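Local coordinates for hypothetical protein (Corynebacterium diphtheriae, PDB 2P4G), which probably acts as an NADP-dependent reductase of a pyrimidine intermediate in riboflavin biosynthesis, at residues A[111-116]-A[137-142]; A[141-146]-A[173-178]. All coordinates share one frame; numbering follows the deposited sequence.

How the contacts relate
Contacts 1 and 2 share I141 and T142 of strand 139-143, and their centres lie about 12 Å apart. Contact 1 pairs this strand with its parallel neighbour, strand 111-115, inside the central sheet. Contact 2 starts where that pairing ends. It joins the end of strand 139-143 to the start of helix 175-184 and the loop before it. I141 serves both: it packs on T113 and L115 within the sheet and meets the helix with its CG2. The two contacts also touch directly, with L115 CD1 3.9 Å from L176 CD2. Contact 1 lies about 11 Å from the centre of the chain, and contact 2 about 17 Å, measured centre to centre.

Contact 1 of 2, residues A[111-116]-A[137-142]; sequences KLTLLS and SPLVIT
The L115 side chain runs alongside that of I141, with L115 CD2 3.6 Å from I141 CB. On the same face T113 CG2 sits 3.7 Å from I141 CG1, and L139 lies next to T113. Helix 175-184 covers this face: L183 meets T113, and A179 meets L115 and I141. On the other face L114 crosses the P138 ring, with CD1 3.7 Å from P138 CB. The backbones form a parallel pair in the central sheet of the dihydrofolate-reductase-like fold. L112 O accepts from L139 N, and L114 N donates to L139 O at 2.7 Å. L114 O then accepts from I141 N, and S116 N donates to I141 O. Strand 75-79 bonds to the far edge of 111-115. No helix lies in the connection between the two paired strands. At the start of the pair K111 reaches over to the other segment. Its chain bends at chi2 (69°), which brings NZ to S137 O at 2.6 Å. The ammonium nitrogen is tilted 27° from the carbonyl plane. A bound 1,2-ethanediol, probably from the crystallisation liquor, lies about 3 Å from the K111 side chain.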
ATOM      1  N   LYS A 111       8.580 -17.721 -21.994  1.00 74.30           N
ATOM      2  CA  LYS A 111       8.837 -16.731 -23.015  1.00 73.32           C
ATOM      3  C   LYS A 111       8.749 -15.355 -22.406  1.00 74.41           C
ATOM      4  O   LYS A 111       7.712 -14.963 -21.856  1.00 75.91           O
ATOM      5  CB  LYS A 111       7.810 -16.845 -24.158  1.00 74.66           C
ATOM      6  CG  LYS A 111       8.092 -15.971 -25.379  1.00 69.79           C
ATOM      7  CD  LYS A 111       9.315 -16.462 -26.115  1.00 71.11           C
ATOM      8  CE  LYS A 111       9.614 -15.686 -27.402  1.00 74.95           C
ATOM      9  NZ  LYS A 111      10.861 -16.212 -28.048  1.00 71.33           N
ATOM     10  N   LEU A 112       9.830 -14.601 -22.526  1.00 72.97           N
ATOM     11  CA  LEU A 112       9.823 -13.205 -22.115  1.00 72.29           C
ATOM     12  C   LEU A 112       9.175 -12.354 -23.186  1.00 73.74           C
ATOM     13  O   LEU A 112       9.617 -12.350 -24.335  1.00 75.43           O
ATOM     14  CB  LEU A 112      11.250 -12.712 -21.849  1.00 71.05           C
ATOM     15  CG  LEU A 112      11.434 -11.298 -21.336  1.00 72.51           C
ATOM     16  CD1 LEU A 112      10.689 -11.067 -19.993  1.00 68.36           C
ATOM     17  CD2 LEU A 112      12.931 -11.012 -21.213  1.00 69.79           C
ATOM     18  N   THR A 113       8.152 -11.609 -22.778  1.00 75.66           N
ATOM     19  CA  THR A 113       7.344 -10.764 -23.666  1.00 75.07           C
ATOM     20  C   THR A 113       7.419  -9.315 -23.199  1.00 74.00           C
ATOM     21  O   THR A 113       7.071  -8.988 -22.053  1.00 70.77           O
ATOM     22  CB  THR A 113       5.861 -11.231 -23.706  1.00 75.41           C
ATOM     23  OG1 THR A 113       5.827 -12.624 -24.008  1.00 69.51           O
ATOM     24  CG2 THR A 113       5.034 -10.460 -24.757  1.00 70.86           C
ATOM     25  N   LEU A 114       7.911  -8.464 -24.092  1.00 72.89           N
ATOM     26  CA  LEU A 114       8.230  -7.090 -23.750  1.00 71.68           C
ATOM     27  C   LEU A 114       7.302  -6.183 -24.481  1.00 71.23           C
ATOM     28  O   LEU A 114       7.169  -6.283 -25.715  1.00 71.79           O
ATOM     29  CB  LEU A 114       9.662  -6.751 -24.162  1.00 72.90           C
ATOM     30  CG  LEU A 114      10.779  -7.549 -23.499  1.00 73.80           C
ATOM     31  CD1 LEU A 114      12.126  -7.117 -24.124  1.00 68.06           C
ATOM     32  CD2 LEU A 114      10.781  -7.356 -21.951  1.00 67.08           C
ATOM     33  N   LEU A 115       6.621  -5.331 -23.716  1.00 71.58           N
ATOM     34  CA  LEU A 115       5.691  -4.364 -24.255  1.00 69.88           C
ATOM     35  C   LEU A 115       6.407  -3.028 -24.418  1.00 70.88           C
ATOM     36  O   LEU A 115       6.906  -2.448 -23.451  1.00 71.02           O
ATOM     37  CB  LEU A 115       4.514  -4.201 -23.294  1.00 71.71           C
ATOM     38  CG  LEU A 115       3.769  -5.468 -22.874  1.00 74.20           C
ATOM     39  CD1 LEU A 115       2.562  -5.097 -22.016  1.00 74.52           C
ATOM     40  CD2 LEU A 115       3.331  -6.283 -24.056  1.00 69.19           C
ATOM     41  N   SER A 116       6.457  -2.534 -25.643  1.00 73.29           N
ATOM     42  CA  SER A 116       7.229  -1.341 -25.960  1.00 72.41           C
ATOM     43  C   SER A 116       6.568  -0.535 -27.041  1.00 73.56           C
ATOM     44  O   SER A 116       6.563  -0.927 -28.234  1.00 76.36           O
ATOM     45  CB  SER A 116       8.641  -1.740 -26.433  1.00 72.59           C
ATOM     46  OG  SER A 116       9.385  -0.586 -26.796  1.00 72.93           O
ATOM     47  N   SER A 137      15.095 -15.379 -26.722  1.00 73.45           N
ATOM     48  CA  SER A 137      14.728 -14.164 -27.444  1.00 75.21           C
ATOM     49  C   SER A 137      13.335 -13.646 -27.011  1.00 74.67           C
ATOM     50  O   SER A 137      12.391 -14.418 -26.901  1.00 76.03           O
ATOM     51  CB  SER A 137      14.752 -14.436 -28.965  1.00 75.57           C
ATOM     52  OG  SER A 137      14.703 -13.235 -29.727  1.00 77.24           O
ATOM     53  N   PRO A 138      13.214 -12.341 -26.751  1.00 73.03           N
ATOM     54  CA  PRO A 138      11.966 -11.808 -26.257  1.00 70.58           C
ATOM     55  C   PRO A 138      10.981 -11.553 -27.374  1.00 71.52           C
ATOM     56  O   PRO A 138      11.376 -11.142 -28.461  1.00 70.05           O
ATOM     57  CB  PRO A 138      12.380 -10.464 -25.679  1.00 70.19           C
ATOM     58  CG  PRO A 138      13.529 -10.044 -26.522  1.00 68.57           C
ATOM     59  CD  PRO A 138      14.245 -11.289 -26.874  1.00 74.35           C
ATOM     60  N   LEU A 139       9.699 -11.770 -27.088  1.00 71.22           N
ATOM     61  CA  LEU A 139       8.654 -11.411 -27.998  1.00 71.04           C
ATOM     62  C   LEU A 139       8.373  -9.925 -27.701  1.00 70.87           C
ATOM     63  O   LEU A 139       8.023  -9.561 -26.579  1.00 69.83           O
ATOM     64  CB  LEU A 139       7.429 -12.299 -27.757  1.00 71.25           C
ATOM     65  CG  LEU A 139       6.162 -12.011 -28.561  1.00 70.65           C
ATOM     66  CD1 LEU A 139       6.425 -12.108 -30.064  1.00 69.36           C
ATOM     67  CD2 LEU A 139       5.026 -12.954 -28.103  1.00 68.63           C
ATOM     68  N   VAL A 140       8.561  -9.067 -28.699  1.00 71.08           N
ATOM     69  CA  VAL A 140       8.294  -7.645 -28.534  1.00 70.93           C
ATOM     70  C   VAL A 140       6.902  -7.332 -29.064  1.00 72.61           C
ATOM     71  O   VAL A 140       6.547  -7.745 -30.169  1.00 73.42           O
ATOM     72  CB  VAL A 140       9.354  -6.773 -29.219  1.00 70.35           C
ATOM     73  CG1 VAL A 140       8.985  -5.254 -29.090  1.00 65.87           C
ATOM     74  CG2 VAL A 140      10.704  -7.074 -28.603  1.00 65.46           C
ATOM     75  N   ILE A 141       6.112  -6.640 -28.245  1.00 72.86           N
ATOM     76  CA  ILE A 141       4.764  -6.226 -28.620  1.00 71.90           C
ATOM     77  C   ILE A 141       4.727  -4.686 -28.613  1.00 71.82           C
ATOM     78  O   ILE A 141       4.931  -4.055 -27.586  1.00 70.38           O
ATOM     79  CB  ILE A 141       3.668  -6.762 -27.649  1.00 71.39           C
ATOM     80  CG1 ILE A 141       3.782  -8.284 -27.432  1.00 71.39           C
ATOM     81  CG2 ILE A 141       2.262  -6.340 -28.137  1.00 64.47           C
ATOM     82  CD1 ILE A 141       3.440  -9.125 -28.602  1.00 71.46           C
ATOM     83  N   THR A 142       4.458  -4.106 -29.773  1.00 72.62           N
ATOM     84  CA  THR A 142       4.395  -2.677 -29.940  1.00 72.42           C
ATOM     85  C   THR A 142       3.100  -2.289 -30.674  1.00 73.90           C
ATOM     86  O   THR A 142       2.193  -3.107 -30.851  1.00 75.49           O
ATOM     87  CB  THR A 142       5.656  -2.187 -30.683  1.00 72.13           C
ATOM     88  OG1 THR A 142       5.633  -0.760 -30.770  1.00 68.72           O
ATOM     89  CG2 THR A 142       5.749  -2.791 -32.066  1.00 66.45           C
TER

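Contact 2 of 2, residues A[141-146]-A[173-178]; sequences ITQQPA and TNPLKI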
ATOM      1  N   ILE A 141       6.112  -6.640 -28.245  1.00 72.86           N
ATOM      2  CA  ILE A 141       4.764  -6.226 -28.620  1.00 71.90           C
ATOM      3  C   ILE A 141       4.727  -4.686 -28.613  1.00 71.82           C
ATOM      4  O   ILE A 141       4.931  -4.055 -27.586  1.00 70.38           O
ATOM      5  CB  ILE A 141       3.668  -6.762 -27.649  1.00 71.39           C
ATOM      6  CG1 ILE A 141       3.782  -8.284 -27.432  1.00 71.39           C
ATOM      7  CG2 ILE A 141       2.262  -6.340 -28.137  1.00 64.47           C
ATOM      8  CD1 ILE A 141       3.440  -9.125 -28.602  1.00 71.46           C
ATOM      9  N   THR A 142       4.458  -4.106 -29.773  1.00 72.62           N
ATOM     10  CA  THR A 142       4.395  -2.677 -29.940  1.00 72.42           C
ATOM     11  C   THR A 142       3.100  -2.289 -30.674  1.00 73.90           C
ATOM     12  O   THR A 142       2.193  -3.107 -30.851  1.00 75.49           O
ATOM     13  CB  THR A 142       5.656  -2.187 -30.683  1.00 72.13           C
ATOM     14  OG1 THR A 142       5.633  -0.760 -30.770  1.00 68.72           O
ATOM     15  CG2 THR A 142       5.749  -2.791 -32.066  1.00 66.45           C
ATOM     16  N   GLN A 143       3.012  -1.040 -31.098  1.00 74.26           N
ATOM     17  CA  GLN A 143       1.819  -0.531 -31.744  1.00 74.90           C
ATOM     18  C   GLN A 143       2.236   0.373 -32.888  1.00 75.82           C
ATOM     19  O   GLN A 143       3.232   1.052 -32.787  1.00 78.13           O
ATOM     20  CB  GLN A 143       1.016   0.244 -30.701  1.00 74.89           C
ATOM     21  CG  GLN A 143      -0.386   0.598 -31.106  1.00 78.59           C
ATOM     22  CD  GLN A 143      -1.321   0.798 -29.913  1.00 87.06           C
ATOM     23  OE1 GLN A 143      -0.899   1.139 -28.795  1.00 83.53           O
ATOM     24  NE2 GLN A 143      -2.610   0.587 -30.155  1.00 95.45           N
ATOM     25  N   GLN A 144       1.505   0.375 -33.988  1.00 78.10           N
ATOM     26  CA  GLN A 144       1.795   1.324 -35.054  1.00 79.53           C
ATOM     27  C   GLN A 144       1.532   2.703 -34.492  1.00 81.37           C
ATOM     28  O   GLN A 144       0.405   2.979 -34.085  1.00 81.22           O
ATOM     29  CB  GLN A 144       0.903   1.092 -36.263  1.00 79.59           C
ATOM     30  CG  GLN A 144       1.276   1.928 -37.484  1.00 81.43           C
ATOM     31  CD  GLN A 144       2.438   1.344 -38.272  1.00 85.01           C
ATOM     32  OE1 GLN A 144       2.494   0.138 -38.528  1.00 87.21           O
ATOM     33  NE2 GLN A 144       3.373   2.203 -38.671  1.00 87.30           N
ATOM     34  N   PRO A 145       2.566   3.568 -34.444  1.00 84.30           N
ATOM     35  CA  PRO A 145       2.379   4.899 -33.867  1.00 85.84           C
ATOM     36  C   PRO A 145       1.404   5.733 -34.696  1.00 84.85           C
ATOM     37  O   PRO A 145       1.478   5.721 -35.926  1.00 83.53           O
ATOM     38  CB  PRO A 145       3.796   5.496 -33.888  1.00 86.60           C
ATOM     39  CG  PRO A 145       4.481   4.786 -34.988  1.00 86.59           C
ATOM     40  CD  PRO A 145       3.951   3.386 -34.915  1.00 84.74           C
ATOM     41  N   ALA A 146       0.496   6.421 -34.002  1.00 85.94           N
ATOM     42  CA  ALA A 146      -0.636   7.107 -34.627  1.00 87.90           C
ATOM     43  C   ALA A 146      -0.122   8.111 -35.635  1.00 89.11           C
ATOM     44  O   ALA A 146      -0.454   8.054 -36.821  1.00 88.35           O
ATOM     45  CB  ALA A 146      -1.503   7.806 -33.560  1.00 87.24           C
ATOM     46  N   THR A 173      -6.015  -0.833 -31.170  1.00 96.28           N
ATOM     47  CA  THR A 173      -6.047  -1.977 -30.253  1.00 94.43           C
ATOM     48  C   THR A 173      -5.366  -1.765 -28.890  1.00 94.08           C
ATOM     49  O   THR A 173      -4.647  -0.789 -28.671  1.00 94.31           O
ATOM     50  CB  THR A 173      -5.368  -3.180 -30.921  1.00 94.79           C
ATOM     51  OG1 THR A 173      -4.038  -2.806 -31.303  1.00 96.00           O
ATOM     52  CG2 THR A 173      -6.139  -3.630 -32.152  1.00 87.81           C
ATOM     53  N   ASN A 174      -5.603  -2.708 -27.984  1.00 93.07           N
ATOM     54  CA  ASN A 174      -4.972  -2.723 -26.672  1.00 93.23           C
ATOM     55  C   ASN A 174      -3.787  -3.699 -26.692  1.00 92.62           C
ATOM     56  O   ASN A 174      -3.978  -4.879 -26.947  1.00 92.61           O
ATOM     57  CB  ASN A 174      -5.994  -3.147 -25.611  1.00 93.19           C
ATOM     58  CG  ASN A 174      -5.471  -3.011 -24.191  1.00 94.23           C
ATOM     59  OD1 ASN A 174      -4.281  -3.190 -23.913  1.00103.45           O
ATOM     60  ND2 ASN A 174      -6.371  -2.706 -23.275  1.00 95.33           N
ATOM     61  N   PRO A 175      -2.569  -3.217 -26.399  1.00 92.20           N
ATOM     62  CA  PRO A 175      -1.366  -4.057 -26.506  1.00 91.27           C
ATOM     63  C   PRO A 175      -1.326  -5.258 -25.555  1.00 87.90           C
ATOM     64  O   PRO A 175      -0.795  -6.289 -25.927  1.00 88.86           O
ATOM     65  CB  PRO A 175      -0.236  -3.087 -26.147  1.00 93.24           C
ATOM     66  CG  PRO A 175      -0.887  -2.068 -25.277  1.00 94.85           C
ATOM     67  CD  PRO A 175      -2.235  -1.868 -25.911  1.00 93.08           C
ATOM     68  N   LEU A 176      -1.852  -5.121 -24.341  1.00 85.25           N
ATOM     69  CA  LEU A 176      -1.986  -6.257 -23.416  1.00 83.54           C
ATOM     70  C   LEU A 176      -2.918  -7.340 -23.952  1.00 81.80           C
ATOM     71  O   LEU A 176      -2.595  -8.515 -23.866  1.00 83.88           O
ATOM     72  CB  LEU A 176      -2.484  -5.825 -22.036  1.00 81.16           C
ATOM     73  CG  LEU A 176      -1.421  -5.679 -20.958  1.00 89.00           C
ATOM     74  CD1 LEU A 176      -2.060  -5.233 -19.649  1.00 89.84           C
ATOM     75  CD2 LEU A 176      -0.657  -6.993 -20.767  1.00 89.52           C
ATOM     76  N   LYS A 177      -4.077  -6.945 -24.464  1.00 80.59           N
ATOM     77  CA  LYS A 177      -5.014  -7.876 -25.100  0.50 80.37           C
ATOM     78  C   LYS A 177      -4.297  -8.610 -26.224  1.00 80.42           C
ATOM     79  O   LYS A 177      -4.430  -9.828 -26.387  1.00 79.06           O
ATOM     80  CB  LYS A 177      -6.226  -7.106 -25.642  0.50 79.29           C
ATOM     81  CG  LYS A 177      -6.997  -7.760 -26.797  0.50 83.00           C
ATOM     82  CD  LYS A 177      -7.875  -8.926 -26.345  0.50 83.48           C
ATOM     83  CE  LYS A 177      -9.004  -9.179 -27.327  0.50 79.10           C
ATOM     84  NZ  LYS A 177      -9.909 -10.252 -26.843  0.50 80.51           N
ATOM     85  N   ILE A 178      -3.536  -7.845 -27.002  1.00 79.69           N
ATOM     86  CA  ILE A 178      -2.786  -8.376 -28.125  1.00 78.77           C
ATOM     87  C   ILE A 178      -1.736  -9.381 -27.647  1.00 78.47           C
ATOM     88  O   ILE A 178      -1.599 -10.467 -28.208  1.00 79.80           O
ATOM     89  CB  ILE A 178      -2.098  -7.236 -28.909  1.00 78.52           C
ATOM     90  CG1 ILE A 178      -3.147  -6.396 -29.652  1.00 77.08           C
ATOM     91  CG2 ILE A 178      -1.043  -7.808 -29.898  1.00 83.22           C
ATOM     92  CD1 ILE A 178      -3.645  -7.024 -30.908  1.00 71.19           C
TER
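T173 O lies off the NE2 edge of the flat Q143 amide, raised out of its plane. The P175 ring is on the same side, beyond the oxygen end, with P175 CD 4.4 Å from Q143 OE1. Q143 NE2 donates to T173 O at 2.9 Å, but the bond is weak, with an angle of only 127° at the hydrogen. CG of Q143 stands anti to the backbone N (chi1 -168°) and the chain beyond is extended, which carries the amide across to the loop. NE2 has a stronger partner in P170 O. T173 OG1 also bonds to P170 O, so one carbonyl ties together the two side chains. Next to this polar patch is an apolar one. I141 CG2 rests 3.8 Å from P175 O and 4.0 Å from I178 CG2. The I141 and I178 side chains meet at a slant. P175 is the first residue of the helix, and N174 is its N-cap. N174 OD1 accepts a weak bond from L176 N at 3.1 Å. I178 N donates to N174 O, closing the first turn. The contact therefore joins the end of a sheet strand to the start of a helix packed on the sheet, and to the loop before that helix. Strand 166-169 lies next to strand 139-143 and meets I178 through A169. Helix 197-206 borders P175 and L176 through Q202, while L176 also reaches L115 of strand 111-115.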